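Local atomic coordinates of transcriptional regulator nlh2 (Aquifex aeolicus, PDB entry 4G3V), a protein that probably activates sigma-54-dependent transcription, with a GAF domain that serves as its regulatory module and is captured here in an inactive state. Residues E14-K17 with I18-D22; L29-V32 with L33-L36; Y61-F64 with L65-V69; F99-K102 with T103-R107. All coordinates share one frame; numbering follows the deposited sequence. Where two conformers were deposited one is given.

The contacts follow one another along the GAF domain, from two helices to two loops. Interactions 1 and 2 lie on successive helices, with centres 11 Å apart, and touch where I18 CD1 meets E31 CG at 3.5 Å. Interaction 2 reaches interaction 3, centres 14 Å apart, through L33 CB and Y61 CB at 3.9 Å. Interactions 3 and 4, with centres 12 Å apart, join two loops by a probable hydrogen bond between Y63 OH and T103 O of 2.9 Å. Interactions 1 and 4 are separated by 31 Å between centres, on opposite sides of the chain's centre; interaction 1 also faces the second subunit.

Interaction 1. Residues E14-K17 with I18-D22; sequences EITK and ILTGD
This is a local contact at the C-terminal end of helix 4-19, with one side packed on helices 25-40 and 139-162 and T16, L19 and T20 against the second subunit. The helical bonds from I18 N to E14 O and from L19 N to I15 O hold at 3.0 and 2.9 Å. T20 is the first residue to leave helical geometry, yet it turns back on the last turn: its N and OG1 both donate to T16 O, at 3.0 and 2.8 Å, from opposite faces of that carbonyl. With chi1 at 56°, OG1 sits between the backbone N and the carbonyl carbon, which brings the hydroxyl over the helix end. It is also bonded to G123 N of the second subunit. On the buried side, I15 CG2 lies beside L19 CD1 at 3.6 Å, the two side chains pointing the same way, with V35 and V32 of helix 25-40 against them. I18 CD1 slants across E14 CG at 4.1 Å. T16 OG1 is turned away to V12 O. Because T16 O is gripped twice and the T20 hydroxyl is used on both sides, the helix end is fixed by polar bonds and tied to the dimer partner.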
ATOM      1  N   GLU A  14       4.467   9.183  -2.023  1.00 22.82           N
ATOM      2  CA  GLU A  14       5.843   9.674  -1.889  1.00 23.98           C
ATOM      3  C   GLU A  14       6.805   8.530  -1.563  1.00 20.92           C
ATOM      4  O   GLU A  14       7.888   8.439  -2.125  1.00 23.54           O
ATOM      5  CB  GLU A  14       5.900  10.750  -0.805  1.00 26.46           C
ATOM      6  CG  GLU A  14       7.302  11.265  -0.474  1.00 30.46           C
ATOM      7  CD  GLU A  14       7.976  12.044  -1.589  1.00 35.13           C
ATOM      8  OE1 GLU A  14       7.407  12.192  -2.693  1.00 35.17           O
ATOM      9  OE2 GLU A  14       9.100  12.523  -1.336  1.00 36.95           O
ATOM     10  N   ILE A  15       6.394   7.640  -0.660  1.00 20.77           N
ATOM     11  CA  ILE A  15       7.204   6.485  -0.308  1.00 21.34           C
ATOM     12  C   ILE A  15       7.427   5.588  -1.519  1.00 21.89           C
ATOM     13  O   ILE A  15       8.533   5.102  -1.732  1.00 21.47           O
ATOM     14  CB  ILE A  15       6.579   5.714   0.887  1.00 22.24           C
ATOM     15  CG1 ILE A  15       6.770   6.547   2.172  1.00 23.43           C
ATOM     16  CG2 ILE A  15       7.217   4.348   1.055  1.00 22.18           C
ATOM     17  CD1 ILE A  15       5.990   6.039   3.389  1.00 24.75           C
ATOM     18  N   THR A  16       6.396   5.395  -2.344  1.00 22.90           N
ATOM     19  CA  THR A  16       6.552   4.562  -3.536  1.00 22.93           C
ATOM     20  C   THR A  16       7.548   5.192  -4.507  1.00 21.98           C
ATOM     21  O   THR A  16       8.362   4.502  -5.121  1.00 22.28           O
ATOM     22  CB  THR A  16       5.187   4.330  -4.214  1.00 23.35           C
ATOM     23  OG1 THR A  16       4.314   3.682  -3.282  1.00 23.28           O
ATOM     24  CG2 THR A  16       5.289   3.474  -5.454  1.00 25.61           C
ATOM     25  N   LYS A  17       7.488   6.508  -4.625  1.00 22.42           N
ATOM     26  CA  LYS A  17       8.428   7.254  -5.459  1.00 23.68           C
ATOM     27  C   LYS A  17       9.869   7.065  -4.974  1.00 22.94           C
ATOM     28  O   LYS A  17      10.768   6.806  -5.774  1.00 24.62           O
ATOM     29  CB  LYS A  17       8.059   8.731  -5.453  1.00 23.69           C
ATOM     30  CG  LYS A  17       8.949   9.594  -6.324  1.00 26.62           C
ATOM     31  CD  LYS A  17       8.417  11.036  -6.402  1.00 29.83           C
ATOM     32  CE  LYS A  17       9.347  11.927  -7.204  1.00 37.04           C
ATOM     33  NZ  LYS A  17       8.914  13.363  -7.197  1.00 40.46           N
ATOM     34  N   ILE A  18      10.088   7.185  -3.667  1.00 23.47           N
ATOM     35  CA  ILE A  18      11.415   6.964  -3.087  1.00 25.13           C
ATOM     36  C   ILE A  18      11.905   5.535  -3.340  1.00 24.41           C
ATOM     37  O   ILE A  18      13.038   5.318  -3.791  1.00 25.04           O
ATOM     38  CB  ILE A  18      11.392   7.217  -1.577  1.00 26.09           C
ATOM     39  CG1 ILE A  18      11.159   8.701  -1.287  1.00 26.04           C
ATOM     40  CG2 ILE A  18      12.682   6.735  -0.917  1.00 27.52           C
ATOM     41  CD1 ILE A  18      10.664   8.958   0.118  1.00 27.42           C
ATOM     42  N   LEU A  19      11.042   4.562  -3.055  1.00 23.40           N
ATOM     43  CA  LEU A  19      11.435   3.164  -3.126  1.00 24.37           C
ATOM     44  C   LEU A  19      11.568   2.608  -4.552  1.00 24.10           C
ATOM     45  O   LEU A  19      12.144   1.535  -4.745  1.00 25.24           O
ATOM     46  CB  LEU A  19      10.465   2.312  -2.314  1.00 23.15           C
ATOM     47  CG  LEU A  19      10.411   2.638  -0.819  1.00 22.48           C
ATOM     48  CD1 LEU A  19       9.401   1.727  -0.132  1.00 24.17           C
ATOM     49  CD2 LEU A  19      11.790   2.510  -0.173  1.00 23.95           C
ATOM     50  N   THR A  20      11.041   3.322  -5.537  1.00 23.56           N
ATOM     51  CA  THR A  20      11.249   2.946  -6.937  1.00 26.15           C
ATOM     52  C   THR A  20      12.359   3.774  -7.606  1.00 26.52           C
ATOM     53  O   THR A  20      12.554   3.703  -8.820  1.00 27.61           O
ATOM     54  CB  THR A  20       9.955   3.046  -7.767  1.00 27.03           C
ATOM     55  OG1 THR A  20       9.390   4.369  -7.676  1.00 26.63           O
ATOM     56  CG2 THR A  20       8.943   2.010  -7.275  1.00 28.92           C
ATOM     57  N   GLY A  21      13.072   4.550  -6.795  1.00 28.10           N
ATOM     58  CA  GLY A  21      14.206   5.322  -7.239  1.00 28.95           C
ATOM     59  C   GLY A  21      15.499   4.527  -7.165  1.00 29.96           C
ATOM     60  O   GLY A  21      15.513   3.297  -7.257  1.00 31.52           O
ATOM     61  N   ASP A  22      16.599   5.241  -6.996  1.00 29.19           N
ATOM     62  CA  ASP A  22      17.913   4.641  -7.143  1.00 29.80           C
ATOM     63  C   ASP A  22      18.799   4.960  -5.953  1.00 27.06           C
ATOM     64  O   ASP A  22      20.022   4.864  -6.045  1.00 27.82           O
ATOM     65  CB  ASP A  22      18.562   5.152  -8.427  1.00 36.90           C
ATOM     66  CG  ASP A  22      17.815   4.714  -9.652  1.00 41.05           C
ATOM     67  OD1 ASP A  22      17.811   3.503  -9.918  1.00 44.65           O
ATOM     68  OD2 ASP A  22      17.211   5.561 -10.338  1.00 43.49           O
TER

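Interaction 2. Residues L29-V32 with L33-L36; sequences LKEV and LKVL
The E31 carboxylate meets the ammonium group of K34: NZ approaches OE1 on the syn side, 19° out of the carboxylate plane, at 3.2 Å. This is a salt bridge between side chains one helical turn apart on helix 25-40. A water donates to E31 OE1 at 2.9 Å, so OE1 takes two donors. E31 reaches the lysine because its chain, with CG anti to the backbone N, folds at chi2 (72°), while K34 runs out straight and bends only at chi3 (-59°). The lysine chain crosses the acid at a slant, CD lying 3.7 Å from E31 OE1. K34 was modelled in two conformers, so the bridge describes one of them and is probably not permanent. Beneath it the backbone is regular helix, with K34 N bonded to K30 O at 2.9 Å and L36 N to V32 O at 3.0 Å. The other side of the helix is apolar: L29 and L33 pack on strand 44-51, and V32 and V35 on helix 4-19, which makes this an amphipathic helix of the layer beside the GAF sheet. K30 sends NZ to S60 O. The E31-K34 pair probably adds a modest, changeable electrostatic tie on the outer face, while the buried residues on the inner face hold the helix to the fold.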
ATOM      1  N   LEU A  29      15.575   3.544   3.171  1.00 26.49           N
ATOM      2  CA  LEU A  29      14.861   3.275   4.420  1.00 27.61           C
ATOM      3  C   LEU A  29      14.815   4.510   5.290  1.00 27.77           C
ATOM      4  O   LEU A  29      13.776   4.836   5.854  1.00 26.37           O
ATOM      5  CB  LEU A  29      15.514   2.148   5.206  1.00 27.30           C
ATOM      6  CG  LEU A  29      15.633   0.783   4.533  1.00 30.91           C
ATOM      7  CD1 LEU A  29      16.185  -0.234   5.530  1.00 32.50           C
ATOM      8  CD2 LEU A  29      14.303   0.334   3.976  1.00 30.39           C
ATOM      9  N   LYS A  30      15.939   5.213   5.391  1.00 27.50           N
ATOM     10  CA  LYS A  30      15.985   6.428   6.179  1.00 28.75           C
ATOM     11  C   LYS A  30      15.007   7.463   5.633  1.00 28.18           C
ATOM     12  O   LYS A  30      14.339   8.135   6.406  1.00 29.01           O
ATOM     13  CB  LYS A  30      17.408   7.003   6.204  1.00 32.17           C
ATOM     14  CG  LYS A  30      17.551   8.213   7.079  1.00 35.64           C
ATOM     15  CD  LYS A  30      17.433   7.837   8.560  1.00 42.66           C
ATOM     16  CE  LYS A  30      17.699   9.035   9.458  1.00 47.37           C
ATOM     17  NZ  LYS A  30      18.155   8.615  10.798  1.00 47.65           N
ATOM     18  N   GLU A  31      14.930   7.602   4.308  1.00 28.60           N
ATOM     19  CA  GLU A  31      14.073   8.626   3.714  1.00 28.09           C
ATOM     20  C   GLU A  31      12.599   8.284   3.968  1.00 25.15           C
ATOM     21  O   GLU A  31      11.779   9.172   4.187  1.00 27.03           O
ATOM     22  CB  GLU A  31      14.356   8.783   2.225  1.00 32.09           C
ATOM     23  CG  GLU A  31      13.674   9.974   1.573  1.00 35.39           C
ATOM     24  CD  GLU A  31      14.266  11.320   1.957  1.00 39.90           C
ATOM     25  OE1 GLU A  31      15.278  11.383   2.696  1.00 38.85           O
ATOM     26  OE2 GLU A  31      13.702  12.334   1.495  1.00 39.43           O
ATOM     27  N   VAL A  32      12.257   6.998   3.957  1.00 23.49           N
ATOM     28  CA  VAL A  32      10.903   6.593   4.343  1.00 24.60           C
ATOM     29  C   VAL A  32      10.558   7.075   5.765  1.00 25.07           C
ATOM     30  O   VAL A  32       9.486   7.652   6.001  1.00 24.63           O
ATOM     31  CB  VAL A  32      10.730   5.068   4.243  1.00 24.70           C
ATOM     32  CG1 VAL A  32       9.385   4.611   4.860  1.00 25.77           C
ATOM     33  CG2 VAL A  32      10.822   4.633   2.806  1.00 26.93           C
ATOM     34  N   LEU A  33      11.459   6.860   6.716  1.00 25.08           N
ATOM     35  CA  LEU A  33      11.193   7.277   8.087  1.00 27.77           C
ATOM     36  C   LEU A  33      11.123   8.797   8.199  1.00 27.87           C
ATOM     37  O   LEU A  33      10.339   9.335   8.987  1.00 27.89           O
ATOM     38  CB  LEU A  33      12.245   6.708   9.043  1.00 27.23           C
ATOM     39  CG  LEU A  33      12.310   5.170   9.075  1.00 26.87           C
ATOM     40  CD1 LEU A  33      13.299   4.655  10.124  1.00 27.95           C
ATOM     41  CD2 LEU A  33      10.940   4.576   9.318  1.00 28.10           C
ATOM     42  N   LYS A  34      11.934   9.490   7.408  1.00 27.15           N
ATOM     43  CA  LYS A  34      11.917  10.943   7.405  0.57 28.32           C
ATOM     44  C   LYS A  34      10.571  11.475   6.918  1.00 28.96           C
ATOM     45  O   LYS A  34      10.032  12.431   7.482  1.00 30.80           O
ATOM     46  CB  LYS A  34      13.047  11.485   6.527  0.57 30.22           C
ATOM     47  CG  LYS A  34      13.166  12.992   6.530  0.57 34.47           C
ATOM     48  CD  LYS A  34      14.246  13.456   5.559  0.57 37.94           C
ATOM     49  CE  LYS A  34      15.604  12.874   5.900  0.57 41.53           C
ATOM     50  NZ  LYS A  34      16.640  13.277   4.911  0.57 43.64           N
ATOM     51  N   VAL A  35      10.016  10.861   5.878  1.00 28.03           N
ATOM     52  CA  VAL A  35       8.719  11.334   5.392  1.00 30.89           C
ATOM     53  C   VAL A  35       7.584  10.928   6.348  1.00 29.62           C
ATOM     54  O   VAL A  35       6.583  11.635   6.459  1.00 33.91           O
ATOM     55  CB  VAL A  35       8.423  10.973   3.896  1.00 34.33           C
ATOM     56  CG1 VAL A  35       9.474  11.611   2.978  1.00 32.56           C
ATOM     57  CG2 VAL A  35       8.374   9.509   3.667  1.00 35.04           C
ATOM     58  N   LEU A  36       7.731   9.820   7.065  1.00 28.57           N
ATOM     59  CA  LEU A  36       6.736   9.493   8.092  1.00 28.05           C
ATOM     60  C   LEU A  36       6.699  10.594   9.143  1.00 30.57           C
ATOM     61  O   LEU A  36       5.641  10.954   9.668  1.00 32.27           O
ATOM     62  CB  LEU A  36       7.051   8.160   8.753  1.00 31.22           C
ATOM     63  CG  LEU A  36       6.603   6.956   7.934  1.00 33.66           C
ATOM     64  CD1 LEU A  36       6.979   5.661   8.627  1.00 35.57           C
ATOM     65  CD2 LEU A  36       5.101   7.028   7.724  1.00 35.28           C
TER
HETATM   66  O   HOH W   1      15.538  14.230   2.829  1.00 44.57           O

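Interaction 3. Residues Y61-F64 with L65-V69; sequences YGYF and LNKDV
The loop between strands 54-61 and 70-72 reverses through a type II beta turn from F64 to K67, whose closing bond, K67 N to F64 O, is weak at 3.2 Å. Just before it, L65 N donates to G62 O at 3.0 Å. N66 takes the positive phi that the third position of such a turn requires. The turn carries K67 back over Y63, and its side chain crosses the tyrosine at about a right angle. The lysine chain is extended as far as CE and bends at chi4 (61°), so that NZ turns in over the ring: it stands 3.9 Å from the centroid, 7° off the ring normal, in a cation-pi contact. CE adds a CH-pi contact over the same face, closest to Y63 CE2 at 3.6 Å. The same ammonium donates to Y63 O at 2.6 Å, arriving nearly along the C=O axis. One residue thus holds K67 NZ by both its backbone oxygen and its ring. The tyrosine is itself fixed, since its hydroxyl is bonded to T103 O in the loop between strands 88-90 and 113-122, and F64 places its ring edge-to-face with F46. The carbonyl oxygen and the pi face both present negative potential to NZ, which would probably favour its charged form, and the two grips probably help to hold K67 folded back on Y63.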
ATOM      1  N   TYR A  61      14.921   6.580  13.276  1.00 37.63           N
ATOM      2  CA  TYR A  61      14.643   8.007  13.287  1.00 37.75           C
ATOM      3  C   TYR A  61      14.245   8.438  14.689  1.00 36.89           C
ATOM      4  O   TYR A  61      13.497   7.733  15.369  1.00 39.67           O
ATOM      5  CB  TYR A  61      13.529   8.342  12.296  1.00 38.52           C
ATOM      6  CG  TYR A  61      13.285   9.827  12.167  1.00 41.30           C
ATOM      7  CD1 TYR A  61      12.411  10.477  13.025  1.00 44.15           C
ATOM      8  CD2 TYR A  61      13.929  10.578  11.195  1.00 43.67           C
ATOM      9  CE1 TYR A  61      12.182  11.827  12.925  1.00 46.93           C
ATOM     10  CE2 TYR A  61      13.712  11.946  11.089  1.00 45.86           C
ATOM     11  CZ  TYR A  61      12.833  12.561  11.961  1.00 47.71           C
ATOM     12  OH  TYR A  61      12.591  13.916  11.880  1.00 51.90           O
ATOM     13  N   GLY A  62      14.740   9.600  15.115  1.00 38.60           N
ATOM     14  CA  GLY A  62      14.484  10.091  16.456  1.00 40.71           C
ATOM     15  C   GLY A  62      15.333   9.427  17.529  1.00 45.45           C
ATOM     16  O   GLY A  62      16.546   9.305  17.408  1.00 47.13           O
ATOM     17  N   TYR A  63      14.675   8.973  18.586  1.00 50.77           N
ATOM     18  CA  TYR A  63      15.352   8.412  19.749  1.00 54.80           C
ATOM     19  C   TYR A  63      16.220   7.211  19.393  1.00 53.94           C
ATOM     20  O   TYR A  63      17.245   6.973  20.025  1.00 54.68           O
ATOM     21  CB  TYR A  63      14.328   8.001  20.813  1.00 61.86           C
ATOM     22  CG  TYR A  63      14.969   7.376  22.027  1.00 68.00           C
ATOM     23  CD1 TYR A  63      15.459   8.165  23.063  1.00 71.47           C
ATOM     24  CD2 TYR A  63      15.105   5.999  22.131  1.00 69.41           C
ATOM     25  CE1 TYR A  63      16.058   7.598  24.173  1.00 73.49           C
ATOM     26  CE2 TYR A  63      15.702   5.422  23.236  1.00 72.84           C
ATOM     27  CZ  TYR A  63      16.176   6.229  24.254  1.00 75.22           C
ATOM     28  OH  TYR A  63      16.775   5.667  25.361  1.00 78.04           O
ATOM     29  N   PHE A  64      15.810   6.454  18.383  1.00 49.41           N
ATOM     30  CA  PHE A  64      16.538   5.247  17.998  1.00 46.46           C
ATOM     31  C   PHE A  64      17.817   5.513  17.206  1.00 48.37           C
ATOM     32  O   PHE A  64      18.579   4.585  16.916  1.00 48.88           O
ATOM     33  CB  PHE A  64      15.614   4.342  17.205  1.00 43.83           C
ATOM     34  CG  PHE A  64      14.469   3.839  18.012  1.00 44.21           C
ATOM     35  CD1 PHE A  64      14.598   2.688  18.762  1.00 46.76           C
ATOM     36  CD2 PHE A  64      13.277   4.533  18.049  1.00 43.51           C
ATOM     37  CE1 PHE A  64      13.555   2.227  19.525  1.00 46.65           C
ATOM     38  CE2 PHE A  64      12.226   4.073  18.808  1.00 46.16           C
ATOM     39  CZ  PHE A  64      12.364   2.919  19.549  1.00 46.83           C
ATOM     40  N   LEU A  65      18.061   6.768  16.855  1.00 48.93           N
ATOM     41  CA  LEU A  65      19.271   7.090  16.120  1.00 50.13           C
ATOM     42  C   LEU A  65      20.496   6.581  16.880  1.00 54.17           C
ATOM     43  O   LEU A  65      20.594   6.757  18.097  1.00 54.98           O
ATOM     44  CB  LEU A  65      19.386   8.592  15.915  1.00 49.21           C
ATOM     45  CG  LEU A  65      20.469   9.002  14.914  1.00 51.27           C
ATOM     46  CD1 LEU A  65      20.088   8.554  13.508  1.00 52.32           C
ATOM     47  CD2 LEU A  65      20.673  10.498  14.965  1.00 50.63           C
ATOM     48  N   ASN A  66      21.413   5.941  16.157  1.00 56.21           N
ATOM     49  CA  ASN A  66      22.675   5.462  16.729  1.00 58.33           C
ATOM     50  C   ASN A  66      22.483   4.479  17.876  1.00 61.47           C
ATOM     51  O   ASN A  66      23.205   4.524  18.873  1.00 64.51           O
ATOM     52  CB  ASN A  66      23.542   6.639  17.199  1.00 57.82           C
ATOM     53  CG  ASN A  66      24.008   7.516  16.050  1.00 59.69           C
ATOM     54  OD1 ASN A  66      24.349   7.020  14.974  1.00 61.47           O
ATOM     55  ND2 ASN A  66      24.013   8.823  16.268  1.00 59.29           N
ATOM     56  N   LYS A  67      21.509   3.592  17.731  1.00 61.90           N
ATOM     57  CA  LYS A  67      21.289   2.534  18.715  1.00 65.34           C
ATOM     58  C   LYS A  67      21.249   1.164  18.037  1.00 66.08           C
ATOM     59  O   LYS A  67      20.527   0.967  17.055  1.00 66.70           O
ATOM     60  CB  LYS A  67      20.004   2.798  19.507  1.00 67.32           C
ATOM     61  CG  LYS A  67      20.073   4.072  20.347  1.00 70.29           C
ATOM     62  CD  LYS A  67      18.926   4.174  21.336  1.00 72.82           C
ATOM     63  CE  LYS A  67      19.146   5.309  22.332  1.00 74.37           C
ATOM     64  NZ  LYS A  67      19.233   6.650  21.688  1.00 74.11           N
ATOM     65  N   ASP A  68      22.045   0.231  18.560  1.00 65.96           N
ATOM     66  CA  ASP A  68      22.142  -1.116  18.011  1.00 70.70           C
ATOM     67  C   ASP A  68      21.274  -2.064  18.824  1.00 70.53           C
ATOM     68  O   ASP A  68      21.532  -2.293  20.007  1.00 72.04           O
ATOM     69  CB  ASP A  68      23.596  -1.598  18.031  1.00 77.02           C
ATOM     70  CG  ASP A  68      24.471  -0.852  17.038  1.00 83.53           C
ATOM     71  OD1 ASP A  68      24.000  -0.589  15.908  1.00 85.86           O
ATOM     72  OD2 ASP A  68      25.628  -0.524  17.389  1.00 86.28           O
ATOM     73  N   VAL A  69      20.247  -2.615  18.189  1.00 68.01           N
ATOM     74  CA  VAL A  69      19.264  -3.420  18.904  1.00 64.43           C
ATOM     75  C   VAL A  69      18.857  -4.643  18.102  1.00 60.52           C
ATOM     76  O   VAL A  69      18.563  -4.533  16.912  1.00 58.88           O
ATOM     77  CB  VAL A  69      17.994  -2.611  19.179  1.00 65.21           C
ATOM     78  CG1 VAL A  69      17.092  -3.364  20.130  1.00 66.45           C
ATOM     79  CG2 VAL A  69      18.349  -1.248  19.737  1.00 65.67           C
TER

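Interaction 4. Residues F99-K102 with T103-R107; sequences FANK and TGIGR
F99 sets its ring edge against I105 and G106: I105 CG2 lies in the ring plane, 3.9 Å from CZ, and G106 CA is 4.0 Å from CE2. One face of the same ring is taken by the chain that follows it, with N101 N above its centre at 3.5 Å. F99 and I105 cross at about a right angle; CG2 is the branch that meets the edge, while the rest of the isoleucine side chain leads away. The backbone between them folds as a type I beta turn from N101 to G104, closed by G104 N donating to N101 O at 3.0 Å. It belongs to the long loop of the GAF domain between strands 88-90 and 113-122, at the point where a 3-10 segment begins at G106. N101 spans this turn with its amide, its CG anti to the backbone N (chi1 -174°): OD1 accepts from G106 N at 3.0 Å, in a nearly straight bond, though OD1 stands too close to a neighbour in the model and its position is less sure. T103 and K102 pack on V69. G106 O receives K94 NZ.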
ATOM      1  N   PHE A  99       5.672  -4.788  26.806  1.00 46.47           N
ATOM      2  CA  PHE A  99       6.658  -3.843  26.294  1.00 48.50           C
ATOM      3  C   PHE A  99       8.039  -4.115  26.885  1.00 51.49           C
ATOM      4  O   PHE A  99       8.268  -3.911  28.070  1.00 53.47           O
ATOM      5  CB  PHE A  99       6.211  -2.416  26.594  1.00 46.99           C
ATOM      6  CG  PHE A  99       7.124  -1.366  26.036  1.00 48.62           C
ATOM      7  CD1 PHE A  99       7.617  -1.467  24.746  1.00 48.72           C
ATOM      8  CD2 PHE A  99       7.478  -0.265  26.796  1.00 49.91           C
ATOM      9  CE1 PHE A  99       8.455  -0.493  24.230  1.00 49.94           C
ATOM     10  CE2 PHE A  99       8.320   0.715  26.277  1.00 50.91           C
ATOM     11  CZ  PHE A  99       8.804   0.595  24.997  1.00 50.55           C
ATOM     12  N   ALA A 100       8.963  -4.579  26.052  1.00 53.94           N
ATOM     13  CA  ALA A 100      10.289  -4.953  26.529  1.00 56.97           C
ATOM     14  C   ALA A 100      11.153  -3.722  26.686  1.00 61.67           C
ATOM     15  O   ALA A 100      12.248  -3.784  27.255  1.00 62.95           O
ATOM     16  CB  ALA A 100      10.944  -5.935  25.573  1.00 57.22           C
ATOM     17  N   ASN A 101      10.648  -2.602  26.183  1.00 62.10           N
ATOM     18  CA  ASN A 101      11.355  -1.338  26.268  1.00 65.08           C
ATOM     19  C   ASN A 101      12.845  -1.564  26.139  1.00 70.28           C
ATOM     20  O   ASN A 101      13.627  -1.082  26.952  1.00 73.01           O
ATOM     21  CB  ASN A 101      11.061  -0.655  27.599  1.00 65.70           C
ATOM     22  CG  ASN A 101      11.658   0.726  27.675  1.00 67.50           C
ATOM     23  OD1 ASN A 101      12.210   1.221  26.690  1.00 68.85           O
ATOM     24  ND2 ASN A 101      11.550   1.365  28.842  1.00 68.89           N
ATOM     25  N   LYS A 102      13.233  -2.321  25.124  1.00 74.94           N
ATOM     26  CA  LYS A 102      14.625  -2.700  24.956  1.00 78.98           C
ATOM     27  C   LYS A 102      15.505  -1.458  24.922  1.00 80.18           C
ATOM     28  O   LYS A 102      16.550  -1.394  25.585  1.00 80.89           O
ATOM     29  CB  LYS A 102      14.800  -3.515  23.672  1.00 81.96           C
ATOM     30  CG  LYS A 102      16.228  -3.976  23.416  1.00 85.55           C
ATOM     31  CD  LYS A 102      16.795  -4.750  24.603  1.00 87.61           C
ATOM     32  CE  LYS A 102      18.277  -5.049  24.431  1.00 89.07           C
ATOM     33  NZ  LYS A 102      18.842  -5.722  25.636  1.00 89.84           N
ATOM     34  N   THR A 103      15.059  -0.464  24.161  1.00 80.48           N
ATOM     35  CA  THR A 103      15.836   0.742  23.916  1.00 80.68           C
ATOM     36  C   THR A 103      15.682   1.777  25.018  1.00 79.08           C
ATOM     37  O   THR A 103      16.196   2.888  24.906  1.00 80.03           O
ATOM     38  CB  THR A 103      15.400   1.391  22.605  1.00 83.65           C
ATOM     39  OG1 THR A 103      13.974   1.576  22.621  1.00 84.28           O
ATOM     40  CG2 THR A 103      15.792   0.503  21.439  1.00 84.32           C
ATOM     41  N   GLY A 104      14.962   1.426  26.077  1.00 75.84           N
ATOM     42  CA  GLY A 104      14.752   2.351  27.173  1.00 71.52           C
ATOM     43  C   GLY A 104      14.026   3.612  26.736  1.00 64.71           C
ATOM     44  O   GLY A 104      13.979   4.584  27.489  1.00 63.00           O
ATOM     45  N   ILE A 105      13.442   3.596  25.534  1.00 60.43           N
ATOM     46  CA  ILE A 105      12.686   4.746  25.050  1.00 55.53           C
ATOM     47  C   ILE A 105      11.526   5.017  25.987  1.00 54.88           C
ATOM     48  O   ILE A 105      11.040   6.141  26.070  1.00 52.55           O
ATOM     49  CB  ILE A 105      12.147   4.555  23.615  1.00 53.20           C
ATOM     50  CG1 ILE A 105      11.380   5.803  23.169  1.00 50.89           C
ATOM     51  CG2 ILE A 105      11.236   3.332  23.527  1.00 53.17           C
ATOM     52  CD1 ILE A 105      10.856   5.725  21.741  1.00 50.01           C
ATOM     53  N   GLY A 106      11.088   3.981  26.697  1.00 54.88           N
ATOM     54  CA  GLY A 106       9.972   4.105  27.615  1.00 56.96           C
ATOM     55  C   GLY A 106       9.945   5.396  28.413  1.00 57.98           C
ATOM     56  O   GLY A 106       8.932   6.092  28.446  1.00 57.97           O
ATOM     57  N   ARG A 107      11.059   5.722  29.061  1.00 61.03           N
ATOM     58  CA  ARG A 107      11.106   6.874  29.960  1.00 63.09           C
ATOM     59  C   ARG A 107      10.935   8.194  29.216  1.00 63.14           C
ATOM     60  O   ARG A 107      10.650   9.221  29.825  1.00 64.19           O
ATOM     61  CB  ARG A 107      12.429   6.892  30.718  1.00 65.32           C
ATOM     62  CG  ARG A 107      13.620   7.222  29.850  1.00 67.91           C
ATOM     63  CD  ARG A 107      14.904   7.258  30.667  1.00 72.06           C
ATOM     64  NE  ARG A 107      15.767   8.352  30.242  1.00 75.25           N
ATOM     65  CZ  ARG A 107      16.416   8.372  29.084  1.00 76.88           C
ATOM     66  NH1 ARG A 107      16.298   7.357  28.231  1.00 78.93           N
ATOM     67  NH2 ARG A 107      17.178   9.408  28.772  1.00 74.32           N
TER